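Local coordinates for cytochrome B5-HOST origin (Ostreococcus tauri virus 2, PDB 4B8N), which probably carries single electrons, as a viral cytochrome b5 of host origin that binds one protoporphyrin IX heme, at residues P46-G51 / M69-N74; T19-H24 / D29-I34. All coordinates share one frame; numbering follows the deposited sequence. Where two conformers were deposited one is given.

From the N terminus, the chain first meets contact 2, where residues 19-24 at the end of helix 18-22 pack on strand 29-34 and close a short loop holding the edge strand 25-26. After strand 37-40 comes contact 1: residues 46-51 and 69-74 face each other through the heme and close a longer loop that includes helices 52-56 and 64-70. The two loops follow in series, neither nesting nor crossing. The centres of contact 1 and contact 2 are about 18 Å apart, on opposite sides of the chain's centre. Contact 2 thus joins the first helix to the sheet, contact 1 joins, through the iron, the loop before helix 52-56 to the end of helix 64-70, and Ile34, ending strand 29-34, touches the heme.

Contact 1: P46-G51 / M69-N74; sequences PDHPGG and MLHPPN. With HEM (protoporphyrin IX containing Fe), chain E.
His48 carries CG anti to its backbone N (chi1 -179°), whereas His71 sets CG anti to its carbonyl carbon (chi1 -49°), and these two torsions help to aim both imidazoles at one heme iron. The result is the bis-histidine site of the cytochrome b5 fold, with His48 opening the His-Pro-Gly-Gly signature of the family. His48 NE2 lies 1.9 Å from the heme iron FE, and His71 NE2 lies 2.0 Å from FE on the other heme face. The ligating atoms His48 NE2 and His71 NE2 are therefore 4.0 Å apart, each near the plane of the other ring, and little protein surface is buried directly between the segments. Beside the His48 ligand, Pro49 CG sits 3.6 Å from heme methyl CMA, and Gly50 CA comes to 3.5 Å from heme C4D, an approach that leaves no room for a side chain there. On each ring the nitrogen turned away from the iron, ND1, has a backbone acceptor, which limits ring rotation and may strengthen the imidazole as an iron donor. His71 ND1 bonds to Phe67 O. His48 ND1 donates to Gly51 O at 2.7 Å, almost straight at 174°, with the oxygen in the imidazole plane.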
ATOM      1  N   PRO A  46      -3.434  -1.482  11.797  1.00 26.04           N
ATOM      2  CA  PRO A  46      -3.544  -1.009  13.180  1.00 23.43           C
ATOM      3  C   PRO A  46      -2.257  -0.360  13.694  1.00 23.96           C
ATOM      4  O   PRO A  46      -2.290   0.340  14.714  1.00 22.53           O
ATOM      5  CB  PRO A  46      -3.869  -2.281  13.968  1.00 25.76           C
ATOM      6  CG  PRO A  46      -3.340  -3.396  13.127  1.00 27.10           C
ATOM      7  CD  PRO A  46      -3.537  -2.956  11.711  1.00 18.64           C
ATOM      8  N   ASP A  47      -1.139  -0.596  13.004  1.00 23.02           N
ATOM      9  CA  ASP A  47       0.156  -0.004  13.385  1.00 23.89           C
ATOM     10  C   ASP A  47       0.382   1.391  12.816  1.00 24.09           C
ATOM     11  O   ASP A  47       1.296   2.106  13.234  1.00 22.10           O
ATOM     12  CB  ASP A  47       1.324  -0.898  12.953  1.00 24.12           C
ATOM     13  CG  ASP A  47       1.369  -2.208  13.704  1.00 27.57           C
ATOM     14  OD1 ASP A  47       0.853  -2.281  14.839  1.00 25.77           O
ATOM     15  OD2 ASP A  47       1.930  -3.171  13.145  1.00 28.39           O
ATOM     16  N   HIS A  48      -0.448   1.796  11.865  1.00 21.86           N
ATOM     17  CA  HIS A  48      -0.230   3.069  11.184  1.00 18.50           C
ATOM     18  C   HIS A  48      -0.419   4.255  12.108  1.00 23.01           C
ATOM     19  O   HIS A  48      -1.493   4.417  12.681  1.00 23.22           O
ATOM     20  CB  HIS A  48      -1.170   3.174   9.991  1.00 19.72           C
ATOM     21  CG  HIS A  48      -1.004   4.445   9.211  1.00 20.43           C
ATOM     22  ND1 HIS A  48      -2.046   5.186   8.797  1.00 20.63           N
ATOM     23  CD2 HIS A  48       0.142   5.106   8.793  1.00 22.73           C
ATOM     24  CE1 HIS A  48      -1.590   6.260   8.133  1.00 20.73           C
ATOM     25  NE2 HIS A  48      -0.248   6.210   8.137  1.00 19.26           N
ATOM     26  N   PRO A  49       0.613   5.118  12.266  1.00 19.80           N
ATOM     27  CA  PRO A  49       0.342   6.245  13.174  1.00 23.74           C
ATOM     28  C   PRO A  49      -0.753   7.211  12.692  1.00 20.55           C
ATOM     29  O   PRO A  49      -1.293   7.954  13.507  1.00 28.47           O
ATOM     30  CB  PRO A  49       1.703   6.943  13.301  1.00 24.51           C
ATOM     31  CG  PRO A  49       2.698   5.863  13.014  1.00 26.68           C
ATOM     32  CD  PRO A  49       2.049   5.000  11.948  1.00 19.97           C
ATOM     33  N   GLY A  50      -1.113   7.157  11.410  1.00 20.50           N
ATOM     34  CA  GLY A  50      -2.192   7.996  10.863  1.00 23.04           C
ATOM     35  C   GLY A  50      -3.557   7.346  10.868  1.00 23.74           C
ATOM     36  O   GLY A  50      -4.517   7.900  10.328  1.00 28.46           O
ATOM     37  N   GLY A  51      -3.665   6.167  11.475  1.00 21.31           N
ATOM     38  CA  GLY A  51      -4.959   5.488  11.577  1.00 25.19           C
ATOM     39  C   GLY A  51      -5.227   4.529  10.438  1.00 22.36           C
ATOM     40  O   GLY A  51      -4.574   4.601   9.387  1.00 23.87           O
ATOM     41  N   MET A  69       2.941  13.749   0.038  1.00 28.97           N
ATOM     42  CA  MET A  69       2.660  15.036   0.672  1.00 34.84           C
ATOM     43  C   MET A  69       2.493  14.972   2.194  1.00 34.11           C
ATOM     44  O   MET A  69       2.625  16.006   2.866  1.00 31.34           O
ATOM     45  CB  MET A  69       1.489  15.764  -0.003  1.00 38.37           C
ATOM     46  CG  MET A  69       0.113  15.311   0.438  1.00 46.54           C
ATOM     47  SD  MET A  69      -1.202  16.452  -0.028  1.00 73.33           S
ATOM     48  CE  MET A  69      -2.441  15.979   1.175  1.00 49.19           C
ATOM     49  N   LEU A  70       2.215  13.780   2.733  1.00 30.03           N
ATOM     50  CA  LEU A  70       1.950  13.610   4.182  1.00 36.28           C
ATOM     51  C   LEU A  70       3.098  13.017   5.009  1.00 33.84           C
ATOM     52  O   LEU A  70       3.054  13.059   6.245  1.00 30.93           O
ATOM     53  CB  LEU A  70       0.686  12.769   4.420  1.00 32.30           C
ATOM     54  CG  LEU A  70      -0.670  13.359   4.028  1.00 38.59           C
ATOM     55  CD1 LEU A  70      -1.697  12.255   3.842  1.00 38.20           C
ATOM     56  CD2 LEU A  70      -1.140  14.351   5.068  1.00 33.83           C
ATOM     57  N   HIS A  71       4.102  12.456   4.337  1.00 25.24           N
ATOM     58  CA  HIS A  71       5.206  11.765   5.022  1.00 28.35           C
ATOM     59  C   HIS A  71       6.556  12.240   4.563  1.00 31.81           C
ATOM     60  O   HIS A  71       6.727  12.544   3.377  1.00 38.43           O
ATOM     61  CB  HIS A  71       5.128  10.251   4.806  1.00 24.69           C
ATOM     62  CG  HIS A  71       3.769   9.657   5.084  1.00 22.45           C
ATOM     63  ND1 HIS A  71       2.743   9.770   4.215  1.00 20.06           N
ATOM     64  CD2 HIS A  71       3.293   8.910   6.166  1.00 21.51           C
ATOM     65  CE1 HIS A  71       1.663   9.141   4.711  1.00 19.48           C
ATOM     66  NE2 HIS A  71       1.995   8.611   5.908  1.00 18.15           N
ATOM     67  N   PRO A  72       7.536  12.298   5.492  1.00 31.76           N
ATOM     68  CA  PRO A  72       8.948  12.523   5.169  1.00 35.38           C
ATOM     69  C   PRO A  72       9.551  11.398   4.328  1.00 40.82           C
ATOM     70  O   PRO A  72       9.124  10.242   4.446  1.00 40.87           O
ATOM     71  CB  PRO A  72       9.623  12.552   6.546  1.00 39.40           C
ATOM     72  CG  PRO A  72       8.548  12.956   7.489  1.00 39.79           C
ATOM     73  CD  PRO A  72       7.300  12.327   6.950  1.00 31.13           C
ATOM     74  N   PRO A  73      10.577  11.716   3.514  1.00 44.40           N
ATOM     75  CA  PRO A  73      11.164  10.730   2.602  1.00 38.89           C
ATOM     76  C   PRO A  73      11.734   9.487   3.296  1.00 38.40           C
ATOM     77  O   PRO A  73      11.925   8.470   2.644  1.00 54.64           O
ATOM     78  CB  PRO A  73      12.288  11.518   1.919  1.00 46.92           C
ATOM     79  CG  PRO A  73      12.681  12.531   2.937  1.00 46.34           C
ATOM     80  CD  PRO A  73      11.368  12.961   3.535  1.00 49.87           C
ATOM     81  N   ASN A  74      11.976   9.557   4.602  1.00 38.22           N
ATOM     82  CA  ASN A  74      12.590   8.452   5.350  1.00 33.14           C
ATOM     83  C   ASN A  74      11.633   7.415   5.963  1.00 29.98           C
ATOM     84  O   ASN A  74      12.075   6.418   6.532  1.00 28.32           O
ATOM     85  CB  ASN A  74      13.507   9.017   6.431  1.00 45.23           C
ATOM     86  CG  ASN A  74      12.829  10.097   7.249  1.00 52.11           C
ATOM     87  OD1 ASN A  74      11.961   9.818   8.078  1.00 55.11           O
ATOM     88  ND2 ASN A  74      13.206  11.343   7.001  1.00 58.59           N
TER
HETATM   89  CHA HEM E 201       0.931   9.820   9.551  1.00 23.94           C
HETATM   90  CHB HEM E 201       3.723   5.893   8.189  1.00 20.77           C
HETATM   91  CHC HEM E 201       0.854   5.113   4.396  1.00 20.09           C
HETATM   92  CHD HEM E 201      -1.905   8.939   5.802  1.00 19.45           C
HETATM   93  C1A HEM E 201       1.961   8.817   9.447  1.00 22.02           C
HETATM   94  C2A HEM E 201       3.063   8.771  10.410  1.00 22.74           C
HETATM   95  C3A HEM E 201       3.876   7.633   9.998  1.00 21.88           C
HETATM   96  C4A HEM E 201       3.182   7.033   8.856  1.00 23.14           C
HETATM   97  CMA HEM E 201       5.124   7.140  10.661  1.00 24.13           C
HETATM   98  CAA HEM E 201       3.343   9.701  11.575  1.00 26.92           C
HETATM   99  CBA HEM E 201       4.438  10.693  11.171  1.00 37.35           C
HETATM  100  CGA HEM E 201       3.842  11.650  10.167  1.00 47.51           C
HETATM  101  O1A HEM E 201       2.981  12.508  10.546  1.00 44.90           O
HETATM  102  O2A HEM E 201       4.227  11.527   8.984  1.00 45.05           O
HETATM  103  C1B HEM E 201       3.168   5.328   6.993  1.00 22.01           C
HETATM  104  C2B HEM E 201       3.825   4.187   6.334  1.00 23.09           C
HETATM  105  C3B HEM E 201       2.939   3.989   5.205  1.00 23.85           C
HETATM  106  C4B HEM E 201       1.905   5.009   5.364  1.00 20.91           C
HETATM  107  CMB HEM E 201       5.063   3.450   6.744  1.00 24.21           C
HETATM  108  CAB HEM E 201       3.030   2.940   4.157  1.00 24.35           C
HETATM  109  CBB HEM E 201       3.174   3.274   2.907  1.00 31.92           C
HETATM  110  C1C HEM E 201      -0.137   6.134   4.355  1.00 22.07           C
HETATM  111  C2C HEM E 201      -1.181   6.186   3.302  1.00 22.83           C
HETATM  112  C3C HEM E 201      -1.972   7.311   3.751  1.00 21.94           C
HETATM  113  C4C HEM E 201      -1.404   7.832   5.022  1.00 24.40           C
HETATM  114  CMC HEM E 201      -1.351   5.280   2.100  1.00 23.85           C
HETATM  115  CAC HEM E 201      -3.151   7.843   3.054  1.00 30.25           C
HETATM  116  CBC HEM E 201      -2.941   8.903   2.310  1.00 37.29           C
HETATM  117  C1D HEM E 201      -1.400   9.510   7.009  1.00 22.65           C
HETATM  118  C2D HEM E 201      -2.070  10.667   7.626  1.00 29.70           C
HETATM  119  C3D HEM E 201      -1.201  10.935   8.761  1.00 27.07           C
HETATM  120  C4D HEM E 201      -0.168   9.885   8.646  1.00 24.88           C
HETATM  121  CMD HEM E 201      -3.329  11.416   7.212  1.00 33.60           C
HETATM  122  CAD HEM E 201      -1.313  12.003   9.814  1.00 32.20           C
HETATM  123  CBD HEM E 201      -0.350  13.159   9.531  1.00 39.61           C
HETATM  124  CGD HEM E 201      -0.277  14.148  10.694  1.00 57.15           C
HETATM  125  O1D HEM E 201      -1.161  14.150  11.586  1.00 64.37           O
HETATM  126  O2D HEM E 201       0.683  14.950  10.718  1.00 56.31           O
HETATM  127  NA  HEM E 201       2.103   7.838   8.378  1.00 23.25           N
HETATM  128  NB  HEM E 201       2.070   5.829   6.402  1.00 20.19           N
HETATM  129  NC  HEM E 201      -0.206   7.172   5.313  1.00 22.46           N
HETATM  130  ND  HEM E 201      -0.258   9.063   7.597  1.00 22.67           N
HETATM  131 FE   HEM E 201       0.798   7.359   6.998  1.00 22.08          FE

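Contact 2: T19-H24 / D29-I34; sequences TEIAKH and DCWVII
His24 lies flat on the indole of Trp31: its ring and the six-membered ring of Trp31 form a face-to-face stack, centroids 3.5 Å apart and planes 3° from parallel. Further back along the same face, His24 CB makes a CH-pi contact with the five-membered ring of Trp31, 3.6 Å from its centroid. His24 ND1 donates to Asp29 OD1 at 2.7 Å, on the syn side but 26° out of the carboxylate plane. In one of two Glu20 conformers His24 NE2 also donates to Glu20 OE2, at 2.7 Å; there both bonds together fix the ring's rotation, and the two flanking carboxylates would probably favour a protonated imidazole. In the cytochrome b5 fold this is where the first helix runs into the sheet; Trp31 N bonds at 3.0 Å to the carbonyl O of His24, the residue just before edge strand 25-26. The neighbouring flank is buried and apolar: Ile21 CG1 approaches the indole edge, 4.0 Å from Trp31 CE3, while Ile21 CD1 meets Ile33 CD1 at 3.8 Å. The loose side lies toward solvent, where Asp29 is partly exposed and the exposed Lys23 sends its extended chain away from strand 29-34.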
ATOM      1  N   THR A  19      -5.562  -4.640 -12.383  1.00 31.63           N
ATOM      2  CA  THR A  19      -6.776  -5.437 -12.221  1.00 36.08           C
ATOM      3  C   THR A  19      -6.713  -6.283 -10.956  1.00 29.55           C
ATOM      4  O   THR A  19      -7.646  -6.273 -10.146  1.00 26.77           O
ATOM      5  CB  THR A  19      -7.046  -6.315 -13.469  1.00 40.63           C
ATOM      6  OG1 THR A  19      -7.441  -5.470 -14.553  1.00 47.99           O
ATOM      7  CG2 THR A  19      -8.169  -7.333 -13.222  1.00 45.83           C
ATOM      8  N   GLU A  20      -5.622  -7.019 -10.779  1.00 27.78           N
ATOM      9  CA  GLU A  20      -5.485  -7.849  -9.594  0.70 28.89           C
ATOM     10  C   GLU A  20      -5.363  -6.986  -8.337  1.00 29.16           C
ATOM     11  O   GLU A  20      -5.948  -7.311  -7.296  1.00 31.02           O
ATOM     12  CB  GLU A  20      -4.316  -8.830  -9.723  0.70 29.31           C
ATOM     13  CG  GLU A  20      -3.933  -9.557  -8.435  0.70 29.73           C
ATOM     14  CD  GLU A  20      -4.979 -10.548  -7.936  0.70 39.33           C
ATOM     15  OE1 GLU A  20      -5.838 -10.988  -8.738  0.70 31.10           O
ATOM     16  OE2 GLU A  20      -4.934 -10.898  -6.730  0.70 24.03           O
ATOM     17  N   ILE A  21      -4.640  -5.874  -8.439  1.00 24.08           N
ATOM     18  CA  ILE A  21      -4.437  -4.995  -7.271  1.00 23.17           C
ATOM     19  C   ILE A  21      -5.775  -4.448  -6.755  1.00 25.18           C
ATOM     20  O   ILE A  21      -6.048  -4.452  -5.551  1.00 22.76           O
ATOM     21  CB  ILE A  21      -3.444  -3.843  -7.580  1.00 22.88           C
ATOM     22  CG1 ILE A  21      -2.044  -4.403  -7.852  1.00 24.76           C
ATOM     23  CG2 ILE A  21      -3.386  -2.836  -6.422  1.00 21.94           C
ATOM     24  CD1 ILE A  21      -1.117  -3.445  -8.582  1.00 21.29           C
ATOM     25  N   ALA A  22      -6.612  -4.006  -7.680  1.00 25.40           N
ATOM     26  CA  ALA A  22      -7.941  -3.481  -7.362  1.00 29.59           C
ATOM     27  C   ALA A  22      -8.802  -4.421  -6.503  1.00 27.58           C
ATOM     28  O   ALA A  22      -9.696  -3.955  -5.791  1.00 29.48           O
ATOM     29  CB  ALA A  22      -8.676  -3.118  -8.644  1.00 29.46           C
ATOM     30  N   LYS A  23      -8.530  -5.726  -6.567  1.00 22.74           N
ATOM     31  CA  LYS A  23      -9.287  -6.710  -5.797  1.00 25.25           C
ATOM     32  C   LYS A  23      -8.939  -6.703  -4.305  1.00 27.45           C
ATOM     33  O   LYS A  23      -9.708  -7.229  -3.493  1.00 28.05           O
ATOM     34  CB  LYS A  23      -9.121  -8.120  -6.382  1.00 28.50           C
ATOM     35  CG  LYS A  23      -9.773  -8.293  -7.752  1.00 36.33           C
ATOM     36  CD  LYS A  23      -9.489  -9.661  -8.352  1.00 34.34           C
ATOM     37  CE  LYS A  23      -9.902  -9.683  -9.812  1.00 44.00           C
ATOM     38  NZ  LYS A  23      -9.599 -10.999 -10.430  1.00 42.13           N
ATOM     39  N   HIS A  24      -7.790  -6.117  -3.955  1.00 24.27           N
ATOM     40  CA  HIS A  24      -7.328  -6.058  -2.561  1.00 26.71           C
ATOM     41  C   HIS A  24      -7.655  -4.717  -1.984  1.00 23.67           C
ATOM     42  O   HIS A  24      -6.775  -3.881  -1.730  1.00 23.26           O
ATOM     43  CB  HIS A  24      -5.839  -6.390  -2.466  1.00 29.73           C
ATOM     44  CG  HIS A  24      -5.489  -7.709  -3.086  1.00 26.16           C
ATOM     45  ND1 HIS A  24      -5.436  -8.855  -2.369  1.00 34.79           N
ATOM     46  CD2 HIS A  24      -5.254  -8.064  -4.415  1.00 25.45           C
ATOM     47  CE1 HIS A  24      -5.138  -9.882  -3.187  1.00 30.43           C
ATOM     48  NE2 HIS A  24      -5.034  -9.399  -4.442  1.00 27.23           N
ATOM     49  N   ASP A  29      -7.982  -7.022   3.533  1.00 26.83           N
ATOM     50  CA  ASP A  29      -7.115  -7.423   2.427  1.00 24.59           C
ATOM     51  C   ASP A  29      -6.751  -6.165   1.640  1.00 25.89           C
ATOM     52  O   ASP A  29      -7.414  -5.812   0.658  1.00 21.49           O
ATOM     53  CB  ASP A  29      -7.867  -8.445   1.560  1.00 26.50           C
ATOM     54  CG  ASP A  29      -7.033  -8.979   0.407  1.00 30.64           C
ATOM     55  OD1 ASP A  29      -5.798  -8.763   0.354  1.00 26.76           O
ATOM     56  OD2 ASP A  29      -7.637  -9.617  -0.470  1.00 37.72           O
ATOM     57  N   CYS A  30      -5.698  -5.485   2.089  1.00 22.26           N
ATOM     58  CA  CYS A  30      -5.440  -4.095   1.708  1.00 22.77           C
ATOM     59  C   CYS A  30      -4.085  -3.898   1.025  1.00 23.07           C
ATOM     60  O   CYS A  30      -3.040  -3.896   1.685  1.00 27.14           O
ATOM     61  CB  CYS A  30      -5.542  -3.203   2.952  1.00 20.65           C
ATOM     62  SG  CYS A  30      -5.290  -1.442   2.639  1.00 22.02           S
ATOM     63  N   TRP A  31      -4.101  -3.746  -0.301  1.00 22.15           N
ATOM     64  CA  TRP A  31      -2.873  -3.441  -1.033  1.00 24.19           C
ATOM     65  C   TRP A  31      -2.921  -2.027  -1.460  1.00 21.26           C
ATOM     66  O   TRP A  31      -3.985  -1.527  -1.807  1.00 23.91           O
ATOM     67  CB  TRP A  31      -2.745  -4.272  -2.291  1.00 23.11           C
ATOM     68  CG  TRP A  31      -2.491  -5.743  -2.121  1.00 25.20           C
ATOM     69  CD1 TRP A  31      -2.499  -6.496  -0.949  1.00 25.24           C
ATOM     70  CD2 TRP A  31      -2.223  -6.707  -3.197  1.00 24.95           C
ATOM     71  NE1 TRP A  31      -2.233  -7.820  -1.223  1.00 23.21           N
ATOM     72  CE2 TRP A  31      -2.066  -8.012  -2.551  1.00 24.36           C
ATOM     73  CE3 TRP A  31      -2.092  -6.619  -4.582  1.00 24.98           C
ATOM     74  CZ2 TRP A  31      -1.787  -9.163  -3.276  1.00 28.72           C
ATOM     75  CZ3 TRP A  31      -1.822  -7.791  -5.301  1.00 27.47           C
ATOM     76  CH2 TRP A  31      -1.668  -9.028  -4.661  1.00 31.72           C
ATOM     77  N   VAL A  32      -1.771  -1.368  -1.470  1.00 18.51           N
ATOM     78  CA  VAL A  32      -1.681   0.035  -1.880  1.00 21.47           C
ATOM     79  C   VAL A  32      -0.446   0.203  -2.772  1.00 23.29           C
ATOM     80  O   VAL A  32       0.602  -0.378  -2.477  1.00 17.98           O
ATOM     81  CB  VAL A  32      -1.599   0.987  -0.653  1.00 21.79           C
ATOM     82  CG1 VAL A  32      -1.419   2.431  -1.084  1.00 25.84           C
ATOM     83  CG2 VAL A  32      -2.844   0.866   0.218  1.00 25.29           C
ATOM     84  N   ILE A  33      -0.584   0.978  -3.854  1.00 21.99           N
ATOM     85  CA  ILE A  33       0.535   1.277  -4.761  1.00 21.19           C
ATOM     86  C   ILE A  33       1.149   2.612  -4.355  1.00 21.62           C
ATOM     87  O   ILE A  33       0.441   3.612  -4.231  1.00 20.59           O
ATOM     88  CB  ILE A  33       0.114   1.386  -6.257  1.00 21.51           C
ATOM     89  CG1 ILE A  33      -0.623   0.126  -6.749  1.00 20.02           C
ATOM     90  CG2 ILE A  33       1.347   1.665  -7.138  1.00 23.95           C
ATOM     91  CD1 ILE A  33      -1.433   0.344  -8.033  1.00 20.37           C
ATOM     92  N   ILE A  34       2.465   2.621  -4.150  1.00 22.97           N
ATOM     93  CA  ILE A  34       3.222   3.860  -3.929  1.00 22.57           C
ATOM     94  C   ILE A  34       4.471   3.798  -4.812  1.00 27.87           C
ATOM     95  O   ILE A  34       5.303   2.891  -4.663  1.00 24.62           O
ATOM     96  CB  ILE A  34       3.610   4.050  -2.437  1.00 23.54           C
ATOM     97  CG1 ILE A  34       2.358   4.066  -1.550  1.00 26.34           C
ATOM     98  CG2 ILE A  34       4.447   5.325  -2.236  1.00 23.42           C
ATOM     99  CD1 ILE A  34       2.639   4.056  -0.065  1.00 29.56           C
TER